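Local coordinates for uncharacterized protein Q6HG14 (Bacillus thuringiensis serovar konkukian, PDB 3F08) that is of unknown function but, as a member of the SRPBCC (Bet v 1-like) superfamily, probably binds a hydrophobic ligand between its curved sheet and long C-terminal helix, at residues B[8-13]-B[99-104]; B[23-28]-B[37-42]; B[29-34]-B[129-134]; B[54-59]-B[75-80]. The protein carries 5 engineered substitutions. All coordinates share one frame; numbering follows the deposited sequence.

Three of the four contacts draw on one seven-stranded antiparallel sheet of the helix-grip fold, and contact 3 joins the long helix 114-137 to the loop that follows helix 14-21. Contact 1 pairs edge strand 3-10 with 99-109. Contact 2 packs that same loop on the other edge strand, 36-40, its centre about 21 Å from that of contact 1. Contacts 1 and 3 touch through Val101 and Leu129, with centres about 13 Å apart. Contact 4 follows contact 2 along the chain and meets it in the Glu41-Arg59 salt bridge. Contacts 1 and 4 lie on opposite sides of the chain centre, their centres about 25 Å apart. Together the contacts tie sheet, loop and helix into one domain.

Contact 1 of 4, residues B[8-13]-B[99-104]; sequences MEIFGS and SLVEWS
Met8, Glu9 and Ile10 pair in antiparallel register with Val101, Leu100 and Ser99, joining edge strand 3-10 to strand 99-109. The backbone evidence is four bonds in two reciprocal sets. Met8 and Val101 exchange N-H and C=O, with Val101 N 3.0 Å from Met8 O; Ile10 and Ser99 do the same, Ile10 N standing 2.7 Å from Ser99 O. The intervening Glu9-Leu100 pair is non-hydrogen-bonded, and there Glu9 CA lies 3.2 Å from Ser99 O in a CA-H...O contact.

A side-chain bond prolongs the pairing beyond the strand. Ser99 OG, set beside its own backbone N (chi1 -66°), donates to Gly12 O at 2.9 Å, approaching 31° out of the carbonyl plane.

Side-chain packing differs on the two faces. Ile10 CG1 presses on Val101 CG2 at 3.4 Å, a tight carbon pair, on the face where Ile10 also touches Leu132 of helix 114-137 and both residues meet Val17 of helix 14-21. On the other face the chain of Glu9 folds back at chi2 (-69°), bringing OE2 to 3.2 Å from Leu100 CD1, while OE1 has a weak hydrogen bond to Thr98.

The chemistry thus separates Ile10, Val101 and Ser99, buried against helices, from the partly exposed, mixed pair Glu9 and Leu100, and the Ser99 hydroxyl holds the chain as it leaves the strand toward the helix beginning after Ser13.

Contact 2 of 4, residues B[23-28]-B[37-42]; sequences GFNSLP and SKLTEG
The Phe24 ring meets Leu39 obliquely, its CD2 atom 3.9 Å from Leu39 CD2, while outside the two segments it makes an edge-to-face contact with Tyr70. The second flat group, the Asn25 side-chain amide, lies between Ser37 and Leu39, with Asn25 CG 3.5 Å from Leu39 CG. The stem of the same side chain packs equally closely: Asn25 CB is 3.4 Å from Leu39 CG, and both Leu39 methyls come near it. Asn25 reaches strand 36-40 because CG stands anti to the backbone N (chi1 -161°).

Farther along, Pro28 CD rests 3.7 Å from Ser37 CB. A water joins the two segments, 2.9 Å from Ser37 OG. It donates to Phe24 O and accepts from Leu27 N at 3.0 Å, so it serves the backbone just where the type I turn from Gly23 to Ser26 gives way to Leu27. Phe24 O also takes a hydrogen bond from Arg46, and Leu39 packs on Gly42 of the second subunit.

The type I turn and the strand it packs on belong to the connection between helix 14-21 and edge strand 36-40, consistent with the helix-grip fold of this family, here beside the subunit interface.

Contact 3 of 4, residues B[29-34]-B[129-134]; sequences DWLPYI and LKALQH
The loop 29-34, which ends in a type I turn from Leu31 to Ile34, runs past helix segment 129-134 with Trp30 CA 5.7 Å from Leu132 CA and Leu31 CA 6.1 Å from Ala131 CA. This is the loop-to-helix seam of the helix-grip fold, where the long C-terminal helix 114-137 lies against the sheet. The contact is made by apolar surfaces: the helix keeps its own backbone bonds, such as Gln133 N to Leu129 O, and offers the loop its side chains.

Trp30 brings the six-membered part of its indole to the helix. CE3 lies 3.9 Å from Leu132 CB and 4.0 Å from Leu132 CD1, an oblique meeting of ring and branch. The ring is placed there by a chi1 of 55°, which puts CG between the backbone N and the carbonyl carbon. One face of the indole is covered by its neighbour Leu31, whose CD1 sits 3.2 Å above the plane toward the rim. Farther in, Trp30 touches Leu20 and Ile21 of helix 14-21 and Trp103 of strand 99-109, while Leu132 reaches Ile10 and Val101, so this buried pair links both helices to the sheet.

Ala131 is the small residue on which most of the loop converges. Its methyl is met by Leu31 CD1, Pro32 and Tyr33 OH; Pro32 CD stands 4.0 Å from Ala131 CB, and Trp30 O is closer still, 3.6 Å from that same CB.

Contact 4 of 4, residues B[54-59]-B[75-80]; sequences ETIIER and MNAPFP. Engineered in segment 54-59: Glu54 (natural residue Asp).
Ile57 faces both Met75 and Asn76, a classic beta bulge where the chain leaves strand 69-74 beside strand 55-64 in the antiparallel sheet. The tight part is this backbone junction. Ile57 N donates to Asn76 O at 3.0 Å, in the carbonyl plane and on a lone pair. Ile57 O accepts twice, from Met75 N at 2.8 Å and from Asn76 N at 3.1 Å; the Asn76 bond lies in the carbonyl plane, whereas Met75 N is tilted 23° from it. Ile57 and Asn76 then run side by side, with Ile57 CD1 3.5 Å from Asn76 ND2.

Toward Pro78 the packing is looser, with apolar contacts in place of backbone bonds. Ile56 CG2 rests 4.0 Å from Ala77 CB, and Ile56 CD1 comes only within 4.2 Å of Phe79 CZ. The engineered Glu54, on the solvent side like Pro78, reaches across with an extended chain to touch Pro78 CG with OE2.

At the other end, the solvent-exposed selenomethionine Met75, bent at chi2 and chi3, lays its methyl against Arg59, whose guanidinium is also salt-bridged to Glu41. That methyl approaches the guanidinium edge in plane, with Met75 CE 3.2 Å from Arg59 NH1 and 3.4 Å from Arg59 CD.

Contact 1 of 4, residues B[8-13]-B[99-104]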
loop_
_atom_site.group_PDB
_atom_site.type_symbol
_atom_site.label_atom_id
_atom_site.label_comp_id
_atom_site.label_asym_id
_atom_site.label_seq_id
_atom_site.Cartn_x
_atom_site.Cartn_y
_atom_site.Cartn_z
HETATM N N MSE B 8 -0.585 14.436 18.142
HETATM C CA MSE B 8 -1.458 14.267 19.287
HETATM C C MSE B 8 -1.242 12.910 19.923
HETATM O O MSE B 8 -0.976 11.919 19.240
HETATM C CB MSE B 8 -2.928 14.430 18.877
HETATM C CG MSE B 8 -3.910 14.330 20.046
HETATM SE SE MSE B 8 -5.695 15.053 19.698
HETATM C CE MSE B 8 -5.423 16.862 20.334
ATOM N N GLU B 9 -1.327 12.874 21.245
ATOM C CA GLU B 9 -1.185 11.626 21.968
ATOM C C GLU B 9 -2.555 10.983 21.940
ATOM O O GLU B 9 -3.496 11.480 22.558
ATOM C CB GLU B 9 -0.771 11.873 23.418
ATOM C CG GLU B 9 0.726 12.039 23.637
ATOM C CD GLU B 9 1.505 10.748 23.424
ATOM O OE1 GLU B 9 1.107 9.708 23.992
ATOM O OE2 GLU B 9 2.521 10.781 22.697
ATOM N N ILE B 10 -2.674 9.890 21.203
ATOM C CA ILE B 10 -3.936 9.180 21.115
ATOM C C ILE B 10 -3.950 8.105 22.190
ATOM O O ILE B 10 -2.952 7.405 22.381
ATOM C CB ILE B 10 -4.092 8.544 19.731
ATOM C CG1 ILE B 10 -4.099 9.650 18.675
ATOM C CG2 ILE B 10 -5.387 7.715 19.663
ATOM C CD1 ILE B 10 -5.228 10.654 18.853
ATOM N N PHE B 11 -5.076 7.974 22.890
ATOM C CA PHE B 11 -5.187 6.992 23.965
ATOM C C PHE B 11 -5.475 5.590 23.483
ATOM O O PHE B 11 -6.549 5.046 23.732
ATOM C CB PHE B 11 -6.270 7.394 24.968
ATOM C CG PHE B 11 -6.074 8.753 25.558
ATOM C CD1 PHE B 11 -4.865 9.428 25.398
ATOM C CD2 PHE B 11 -7.097 9.362 26.283
ATOM C CE1 PHE B 11 -4.670 10.693 25.952
ATOM C CE2 PHE B 11 -6.920 10.629 26.845
ATOM C CZ PHE B 11 -5.702 11.297 26.680
ATOM N N GLY B 12 -4.502 5.006 22.799
ATOM C CA GLY B 12 -4.624 3.652 22.293
ATOM C C GLY B 12 -3.209 3.173 22.028
ATOM O O GLY B 12 -2.359 3.987 21.680
ATOM N N SER B 13 -2.930 1.883 22.200
ATOM C CA SER B 13 -1.578 1.387 21.943
ATOM C C SER B 13 -1.234 1.594 20.474
ATOM O O SER B 13 -2.119 1.821 19.654
ATOM C CB SER B 13 -1.474 -0.103 22.272
ATOM O OG SER B 13 -2.260 -0.868 21.377
ATOM N N SER B 99 -0.373 6.426 21.891
ATOM C CA SER B 99 0.394 6.562 20.658
ATOM C C SER B 99 0.589 8.027 20.326
ATOM O O SER B 99 -0.251 8.863 20.653
ATOM C CB SER B 99 -0.343 5.910 19.473
ATOM O OG SER B 99 -0.462 4.509 19.609
ATOM N N LEU B 100 1.707 8.344 19.686
ATOM C CA LEU B 100 1.947 9.709 19.254
ATOM C C LEU B 100 1.666 9.674 17.762
ATOM O O LEU B 100 2.491 9.224 16.970
ATOM C CB LEU B 100 3.394 10.133 19.481
ATOM C CG LEU B 100 3.611 11.599 19.095
ATOM C CD1 LEU B 100 2.751 12.484 19.988
ATOM C CD2 LEU B 100 5.078 11.964 19.229
ATOM N N VAL B 101 0.485 10.122 17.379
ATOM C CA VAL B 101 0.132 10.125 15.977
ATOM C C VAL B 101 0.503 11.467 15.368
ATOM O O VAL B 101 0.086 12.520 15.845
ATOM C CB VAL B 101 -1.359 9.850 15.793
ATOM C CG1 VAL B 101 -1.693 9.826 14.306
ATOM C CG2 VAL B 101 -1.721 8.512 16.459
ATOM N N GLU B 102 1.298 11.410 14.308
ATOM C CA GLU B 102 1.774 12.605 13.631
ATOM C C GLU B 102 1.247 12.644 12.201
ATOM O O GLU B 102 1.356 11.664 11.457
ATOM C CB GLU B 102 3.304 12.586 13.644
ATOM C CG GLU B 102 3.986 13.876 13.278
ATOM C CD GLU B 102 5.478 13.816 13.570
ATOM O OE1 GLU B 102 6.210 13.105 12.849
ATOM O OE2 GLU B 102 5.919 14.466 14.541
ATOM N N TRP B 103 0.660 13.773 11.830
ATOM C CA TRP B 103 0.112 13.962 10.490
ATOM C C TRP B 103 0.825 15.178 9.913
ATOM O O TRP B 103 0.773 16.260 10.493
ATOM C CB TRP B 103 -1.396 14.233 10.566
ATOM C CG TRP B 103 -2.143 13.890 9.318
ATOM C CD1 TRP B 103 -1.645 13.830 8.048
ATOM C CD2 TRP B 103 -3.539 13.572 9.217
ATOM N NE1 TRP B 103 -2.645 13.495 7.163
ATOM C CE2 TRP B 103 -3.815 13.334 7.854
ATOM C CE3 TRP B 103 -4.584 13.476 10.148
ATOM C CZ2 TRP B 103 -5.092 12.995 7.398
ATOM C CZ3 TRP B 103 -5.857 13.140 9.694
ATOM C CH2 TRP B 103 -6.099 12.906 8.327
ATOM N N SER B 104 1.491 15.007 8.777
ATOM C CA SER B 104 2.213 16.121 8.183
ATOM C C SER B 104 2.032 16.208 6.671
ATOM O O SER B 104 1.682 15.223 6.014
ATOM C CB SER B 104 3.701 16.006 8.510
ATOM O OG SER B 104 4.248 14.864 7.881
#

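Contact 2 of 4, residues B[23-28]-B[37-42]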
loop_
_atom_site.group_PDB
_atom_site.type_symbol
_atom_site.label_atom_id
_atom_site.label_comp_id
_atom_site.label_asym_id
_atom_site.label_seq_id
_atom_site.Cartn_x
_atom_site.Cartn_y
_atom_site.Cartn_z
ATOM N N GLY B 23 -5.143 1.125 7.416
ATOM C CA GLY B 23 -5.770 0.798 6.147
ATOM C C GLY B 23 -5.998 2.035 5.307
ATOM O O GLY B 23 -6.595 3.009 5.768
ATOM N N PHE B 24 -5.529 1.998 4.066
ATOM C CA PHE B 24 -5.694 3.134 3.180
ATOM C C PHE B 24 -7.174 3.393 2.897
ATOM O O PHE B 24 -7.585 4.539 2.717
ATOM C CB PHE B 24 -4.922 2.891 1.884
ATOM C CG PHE B 24 -4.744 4.124 1.044
ATOM C CD1 PHE B 24 -4.179 5.277 1.588
ATOM C CD2 PHE B 24 -5.125 4.129 -0.292
ATOM C CE1 PHE B 24 -3.995 6.427 0.808
ATOM C CE2 PHE B 24 -4.947 5.266 -1.089
ATOM C CZ PHE B 24 -4.381 6.416 -0.534
ATOM N N ASN B 25 -7.978 2.334 2.877
ATOM C CA ASN B 25 -9.411 2.485 2.620
ATOM C C ASN B 25 -10.225 2.557 3.909
ATOM O O ASN B 25 -11.454 2.504 3.876
ATOM C CB ASN B 25 -9.942 1.313 1.789
ATOM C CG ASN B 25 -11.266 1.637 1.118
ATOM O OD1 ASN B 25 -12.258 0.918 1.273
ATOM N ND2 ASN B 25 -11.286 2.728 0.370
ATOM N N SER B 26 -9.549 2.710 5.041
ATOM C CA SER B 26 -10.249 2.723 6.321
ATOM C C SER B 26 -10.655 4.057 6.949
ATOM O O SER B 26 -11.132 4.076 8.079
ATOM C CB SER B 26 -9.440 1.913 7.337
ATOM O OG SER B 26 -9.256 0.591 6.858
ATOM N N LEU B 27 -10.497 5.163 6.233
ATOM C CA LEU B 27 -10.869 6.457 6.802
ATOM C C LEU B 27 -12.270 6.509 7.414
ATOM O O LEU B 27 -12.479 7.171 8.430
ATOM C CB LEU B 27 -10.730 7.571 5.758
ATOM C CG LEU B 27 -9.294 7.924 5.344
ATOM C CD1 LEU B 27 -9.319 9.072 4.352
ATOM C CD2 LEU B 27 -8.463 8.299 6.576
ATOM N N PRO B 28 -13.254 5.836 6.796
ATOM C CA PRO B 28 -14.583 5.911 7.417
ATOM C C PRO B 28 -14.696 5.180 8.749
ATOM O O PRO B 28 -15.685 5.346 9.469
ATOM C CB PRO B 28 -15.526 5.361 6.333
ATOM C CG PRO B 28 -14.639 4.602 5.409
ATOM C CD PRO B 28 -13.342 5.362 5.405
ATOM N N SER B 37 -15.686 5.008 1.456
ATOM C CA SER B 37 -14.412 4.995 0.752
ATOM C C SER B 37 -14.257 3.681 -0.009
ATOM O O SER B 37 -14.548 2.612 0.524
ATOM C CB SER B 37 -13.248 5.153 1.739
ATOM O OG SER B 37 -12.001 4.982 1.080
ATOM N N LYS B 38 -13.805 3.776 -1.257
ATOM C CA LYS B 38 -13.596 2.609 -2.113
ATOM C C LYS B 38 -12.207 2.686 -2.744
ATOM O O LYS B 38 -11.677 3.772 -2.961
ATOM C CB LYS B 38 -14.641 2.554 -3.237
ATOM C CG LYS B 38 -16.067 2.323 -2.773
ATOM C CD LYS B 38 -16.236 0.970 -2.100
ATOM C CE LYS B 38 -17.678 0.776 -1.644
ATOM N NZ LYS B 38 -17.874 -0.518 -0.923
ATOM N N LEU B 39 -11.628 1.533 -3.053
ATOM C CA LEU B 39 -10.302 1.501 -3.656
ATOM C C LEU B 39 -10.331 1.116 -5.134
ATOM O O LEU B 39 -11.158 0.303 -5.553
ATOM C CB LEU B 39 -9.406 0.497 -2.916
ATOM C CG LEU B 39 -9.114 0.678 -1.423
ATOM C CD1 LEU B 39 -8.483 -0.597 -0.892
ATOM C CD2 LEU B 39 -8.191 1.868 -1.189
ATOM N N THR B 40 -9.432 1.712 -5.919
ATOM C CA THR B 40 -9.313 1.375 -7.333
ATOM C C THR B 40 -7.836 1.125 -7.605
ATOM O O THR B 40 -7.010 1.228 -6.694
ATOM C CB THR B 40 -9.835 2.496 -8.274
ATOM O OG1 THR B 40 -9.136 3.718 -8.020
ATOM C CG2 THR B 40 -11.321 2.707 -8.067
ATOM N N GLU B 41 -7.507 0.775 -8.843
ATOM C CA GLU B 41 -6.122 0.498 -9.203
ATOM C C GLU B 41 -5.456 -0.539 -8.286
ATOM O O GLU B 41 -4.321 -0.359 -7.827
ATOM C CB GLU B 41 -5.325 1.808 -9.219
ATOM C CG GLU B 41 -5.680 2.687 -10.414
ATOM C CD GLU B 41 -4.680 3.797 -10.662
ATOM O OE1 GLU B 41 -3.459 3.548 -10.555
ATOM O OE2 GLU B 41 -5.116 4.917 -10.984
ATOM N N GLY B 42 -6.178 -1.626 -8.024
ATOM C CA GLY B 42 -5.657 -2.689 -7.187
ATOM C C GLY B 42 -5.445 -2.323 -5.726
ATOM O O GLY B 42 -4.845 -3.098 -4.978
HETATM O O HOH W 1 -10.145 5.546 3.287
#

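Contact 3 of 4, residues B[29-34]-B[129-134]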
loop_
_atom_site.group_PDB
_atom_site.type_symbol
_atom_site.label_atom_id
_atom_site.label_comp_id
_atom_site.label_asym_id
_atom_site.label_seq_id
_atom_site.Cartn_x
_atom_site.Cartn_y
_atom_site.Cartn_z
ATOM N N ASP B 29 -13.682 4.387 9.090
ATOM C CA ASP B 29 -13.694 3.684 10.366
ATOM C C ASP B 29 -13.311 4.632 11.503
ATOM O O ASP B 29 -13.430 4.276 12.672
ATOM C CB ASP B 29 -12.720 2.502 10.371
ATOM C CG ASP B 29 -13.181 1.355 9.500
ATOM O OD1 ASP B 29 -14.398 1.251 9.254
ATOM O OD2 ASP B 29 -12.324 0.547 9.078
ATOM N N TRP B 30 -12.827 5.828 11.176
ATOM C CA TRP B 30 -12.457 6.770 12.228
ATOM C C TRP B 30 -12.723 8.235 11.918
ATOM O O TRP B 30 -12.538 9.094 12.777
ATOM C CB TRP B 30 -10.988 6.582 12.639
ATOM C CG TRP B 30 -9.972 6.669 11.532
ATOM C CD1 TRP B 30 -9.705 5.728 10.586
ATOM C CD2 TRP B 30 -9.041 7.736 11.312
ATOM N NE1 TRP B 30 -8.659 6.134 9.794
ATOM C CE2 TRP B 30 -8.233 7.365 10.221
ATOM C CE3 TRP B 30 -8.809 8.972 11.939
ATOM C CZ2 TRP B 30 -7.203 8.186 9.736
ATOM C CZ3 TRP B 30 -7.787 9.787 11.459
ATOM C CH2 TRP B 30 -6.996 9.388 10.367
ATOM N N LEU B 31 -13.168 8.517 10.697
ATOM C CA LEU B 31 -13.492 9.880 10.271
ATOM C C LEU B 31 -14.989 9.919 9.953
ATOM O O LEU B 31 -15.426 9.426 8.915
ATOM C CB LEU B 31 -12.688 10.243 9.020
ATOM C CG LEU B 31 -11.617 11.334 9.082
ATOM C CD1 LEU B 31 -10.758 11.152 10.308
ATOM C CD2 LEU B 31 -10.765 11.284 7.818
ATOM N N PRO B 32 -15.793 10.504 10.850
ATOM C CA PRO B 32 -17.249 10.611 10.680
ATOM C C PRO B 32 -17.731 11.353 9.431
ATOM O O PRO B 32 -18.771 11.014 8.871
ATOM C CB PRO B 32 -17.693 11.309 11.968
ATOM C CG PRO B 32 -16.681 10.821 12.976
ATOM C CD PRO B 32 -15.391 10.967 12.189
ATOM N N TYR B 33 -16.984 12.359 8.995
ATOM C CA TYR B 33 -17.385 13.134 7.829
ATOM C C TYR B 33 -17.030 12.499 6.490
ATOM O O TYR B 33 -17.239 13.099 5.436
ATOM C CB TYR B 33 -16.808 14.544 7.931
ATOM C CG TYR B 33 -15.466 14.591 8.614
ATOM C CD1 TYR B 33 -14.282 14.479 7.887
ATOM C CD2 TYR B 33 -15.377 14.757 9.996
ATOM C CE1 TYR B 33 -13.039 14.540 8.521
ATOM C CE2 TYR B 33 -14.144 14.817 10.639
ATOM C CZ TYR B 33 -12.980 14.712 9.899
ATOM O OH TYR B 33 -11.758 14.818 10.527
ATOM N N ILE B 34 -16.487 11.287 6.538
ATOM C CA ILE B 34 -16.146 10.535 5.334
ATOM C C ILE B 34 -16.972 9.252 5.417
ATOM O O ILE B 34 -16.452 8.196 5.781
ATOM C CB ILE B 34 -14.665 10.131 5.295
ATOM C CG1 ILE B 34 -13.773 11.358 5.479
ATOM C CG2 ILE B 34 -14.360 9.450 3.962
ATOM C CD1 ILE B 34 -13.905 12.381 4.377
ATOM N N LEU B 129 -7.423 14.120 13.865
ATOM C CA LEU B 129 -6.832 13.545 15.065
ATOM C C LEU B 129 -7.779 13.647 16.252
ATOM O O LEU B 129 -7.764 12.794 17.132
ATOM C CB LEU B 129 -5.497 14.222 15.384
ATOM C CG LEU B 129 -4.398 14.014 14.335
ATOM C CD1 LEU B 129 -3.097 14.603 14.848
ATOM C CD2 LEU B 129 -4.222 12.520 14.045
ATOM N N LYS B 130 -8.598 14.692 16.290
ATOM C CA LYS B 130 -9.566 14.821 17.373
ATOM C C LYS B 130 -10.606 13.724 17.167
ATOM O O LYS B 130 -11.101 13.133 18.129
ATOM C CB LYS B 130 -10.236 16.198 17.348
ATOM C CG LYS B 130 -9.323 17.338 17.798
ATOM C CD LYS B 130 -10.039 18.683 17.752
ATOM C CE LYS B 130 -9.122 19.825 18.191
ATOM N NZ LYS B 130 -9.770 21.153 17.988
ATOM N N ALA B 131 -10.918 13.448 15.902
ATOM C CA ALA B 131 -11.881 12.413 15.558
ATOM C C ALA B 131 -11.293 11.058 15.944
ATOM O O ALA B 131 -12.003 10.183 16.430
ATOM C CB ALA B 131 -12.197 12.454 14.059
ATOM N N LEU B 132 -9.989 10.895 15.742
ATOM C CA LEU B 132 -9.330 9.642 16.101
ATOM C C LEU B 132 -9.371 9.446 17.623
ATOM O O LEU B 132 -9.555 8.331 18.113
ATOM C CB LEU B 132 -7.870 9.657 15.617
ATOM C CG LEU B 132 -7.005 8.434 15.952
ATOM C CD1 LEU B 132 -7.640 7.181 15.368
ATOM C CD2 LEU B 132 -5.588 8.626 15.406
ATOM N N GLN B 133 -9.186 10.537 18.367
ATOM C CA GLN B 133 -9.210 10.475 19.828
ATOM C C GLN B 133 -10.605 10.059 20.263
ATOM O O GLN B 133 -10.771 9.227 21.156
ATOM C CB GLN B 133 -8.868 11.840 20.447
ATOM C CG GLN B 133 -8.721 11.816 21.981
ATOM C CD GLN B 133 -7.417 11.164 22.456
ATOM O OE1 GLN B 133 -6.509 11.843 22.949
ATOM N NE2 GLN B 133 -7.321 9.848 22.305
ATOM N N HIS B 134 -11.609 10.637 19.616
ATOM C CA HIS B 134 -12.989 10.325 19.940
ATOM C C HIS B 134 -13.282 8.848 19.702
ATOM O O HIS B 134 -13.976 8.211 20.493
ATOM C CB HIS B 134 -13.933 11.195 19.106
ATOM C CG HIS B 134 -15.378 10.842 19.267
ATOM N ND1 HIS B 134 -16.050 10.027 18.378
ATOM C CD2 HIS B 134 -16.278 11.178 20.221
ATOM C CE1 HIS B 134 -17.300 9.880 18.778
ATOM N NE2 HIS B 134 -17.465 10.569 19.894
#

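Contact 4 of 4, residues B[54-59]-B[75-80]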
loop_
_atom_site.group_PDB
_atom_site.type_symbol
_atom_site.label_atom_id
_atom_site.label_comp_id
_atom_site.label_asym_id
_atom_site.label_seq_id
_atom_site.Cartn_x
_atom_site.Cartn_y
_atom_site.Cartn_z
ATOM N N GLU B 54 -19.835 14.501 -3.015
ATOM C CA GLU B 54 -18.640 14.897 -3.744
ATOM C C GLU B 54 -17.538 13.920 -3.359
ATOM O O GLU B 54 -17.375 13.583 -2.185
ATOM C CB GLU B 54 -18.223 16.320 -3.377
ATOM C CG GLU B 54 -17.148 16.865 -4.298
ATOM C CD GLU B 54 -16.743 18.277 -3.948
ATOM O OE1 GLU B 54 -17.638 19.145 -3.867
ATOM O OE2 GLU B 54 -15.532 18.516 -3.757
ATOM N N THR B 55 -16.772 13.473 -4.344
ATOM C CA THR B 55 -15.734 12.501 -4.077
ATOM C C THR B 55 -14.314 13.008 -4.297
ATOM O O THR B 55 -14.013 13.651 -5.300
ATOM C CB THR B 55 -15.981 11.237 -4.924
ATOM O OG1 THR B 55 -17.312 10.767 -4.675
ATOM C CG2 THR B 55 -14.997 10.130 -4.558
ATOM N N ILE B 56 -13.454 12.721 -3.324
ATOM C CA ILE B 56 -12.053 13.110 -3.368
ATOM C C ILE B 56 -11.255 11.869 -3.751
ATOM O O ILE B 56 -11.558 10.765 -3.295
ATOM C CB ILE B 56 -11.578 13.611 -1.988
ATOM C CG1 ILE B 56 -12.261 14.938 -1.655
ATOM C CG2 ILE B 56 -10.072 13.769 -1.972
ATOM C CD1 ILE B 56 -11.875 15.483 -0.289
ATOM N N ILE B 57 -10.241 12.044 -4.585
ATOM C CA ILE B 57 -9.431 10.922 -5.020
ATOM C C ILE B 57 -7.989 11.121 -4.564
ATOM O O ILE B 57 -7.370 12.146 -4.858
ATOM C CB ILE B 57 -9.484 10.781 -6.552
ATOM C CG1 ILE B 57 -10.944 10.616 -6.997
ATOM C CG2 ILE B 57 -8.670 9.583 -6.997
ATOM C CD1 ILE B 57 -11.117 10.437 -8.508
ATOM N N GLU B 58 -7.463 10.144 -3.835
ATOM C CA GLU B 58 -6.101 10.239 -3.334
ATOM C C GLU B 58 -5.290 9.020 -3.745
ATOM O O GLU B 58 -5.811 7.910 -3.842
ATOM C CB GLU B 58 -6.122 10.390 -1.813
ATOM C CG GLU B 58 -7.087 11.473 -1.350
ATOM C CD GLU B 58 -7.039 11.729 0.140
ATOM O OE1 GLU B 58 -6.772 10.781 0.911
ATOM O OE2 GLU B 58 -7.297 12.887 0.546
ATOM N N ARG B 59 -4.003 9.238 -3.971
ATOM C CA ARG B 59 -3.117 8.179 -4.411
ATOM C C ARG B 59 -2.129 7.728 -3.338
ATOM O O ARG B 59 -1.505 8.559 -2.672
ATOM C CB ARG B 59 -2.378 8.666 -5.659
ATOM C CG ARG B 59 -1.157 7.874 -6.023
ATOM C CD ARG B 59 -0.898 7.920 -7.515
ATOM N NE ARG B 59 -0.865 6.550 -7.983
ATOM C CZ ARG B 59 -1.656 6.046 -8.920
ATOM N NH1 ARG B 59 -2.558 6.804 -9.526
ATOM N NH2 ARG B 59 -1.552 4.765 -9.223
HETATM N N MSE B 75 -5.144 13.468 -6.013
HETATM C CA MSE B 75 -5.394 13.394 -7.444
HETATM C C MSE B 75 -6.544 14.326 -7.828
HETATM O O MSE B 75 -6.473 15.024 -8.841
HETATM C CB MSE B 75 -5.723 11.948 -7.811
HETATM C CG MSE B 75 -5.413 11.557 -9.242
HETATM SE SE MSE B 75 -4.858 9.700 -9.299
HETATM C CE MSE B 75 -2.935 9.944 -9.427
ATOM N N ASN B 76 -7.589 14.338 -7.005
ATOM C CA ASN B 76 -8.767 15.169 -7.235
ATOM C C ASN B 76 -9.343 15.695 -5.920
ATOM O O ASN B 76 -9.869 14.922 -5.117
ATOM C CB ASN B 76 -9.838 14.365 -7.979
ATOM C CG ASN B 76 -9.497 14.156 -9.446
ATOM O OD1 ASN B 76 -9.660 15.060 -10.267
ATOM N ND2 ASN B 76 -9.006 12.967 -9.778
ATOM N N ALA B 77 -9.237 17.006 -5.705
ATOM C CA ALA B 77 -9.753 17.620 -4.484
ATOM C C ALA B 77 -9.993 19.121 -4.622
ATOM O O ALA B 77 -9.391 19.788 -5.464
ATOM C CB ALA B 77 -8.801 17.361 -3.329
ATOM N N PRO B 78 -10.883 19.671 -3.780
ATOM C CA PRO B 78 -11.212 21.099 -3.805
ATOM C C PRO B 78 -10.350 21.966 -2.892
ATOM O O PRO B 78 -10.827 22.962 -2.357
ATOM C CB PRO B 78 -12.674 21.109 -3.381
ATOM C CG PRO B 78 -12.672 20.064 -2.309
ATOM C CD PRO B 78 -11.833 18.939 -2.921
ATOM N N PHE B 79 -9.088 21.592 -2.708
ATOM C CA PHE B 79 -8.204 22.373 -1.848
ATOM C C PHE B 79 -7.249 23.201 -2.697
ATOM O O PHE B 79 -6.710 22.710 -3.687
ATOM C CB PHE B 79 -7.425 21.445 -0.919
ATOM C CG PHE B 79 -8.302 20.534 -0.111
ATOM C CD1 PHE B 79 -9.377 21.047 0.621
ATOM C CD2 PHE B 79 -8.072 19.159 -0.091
ATOM C CE1 PHE B 79 -10.215 20.203 1.361
ATOM C CE2 PHE B 79 -8.899 18.302 0.645
ATOM C CZ PHE B 79 -9.975 18.824 1.373
ATOM N N PRO B 80 -7.028 24.473 -2.320
ATOM C CA PRO B 80 -6.136 25.375 -3.059
ATOM C C PRO B 80 -4.650 25.074 -2.914
ATOM O O PRO B 80 -3.871 25.928 -2.516
ATOM C CB PRO B 80 -6.503 26.745 -2.505
ATOM C CG PRO B 80 -6.813 26.438 -1.070
ATOM C CD PRO B 80 -7.658 25.180 -1.187
#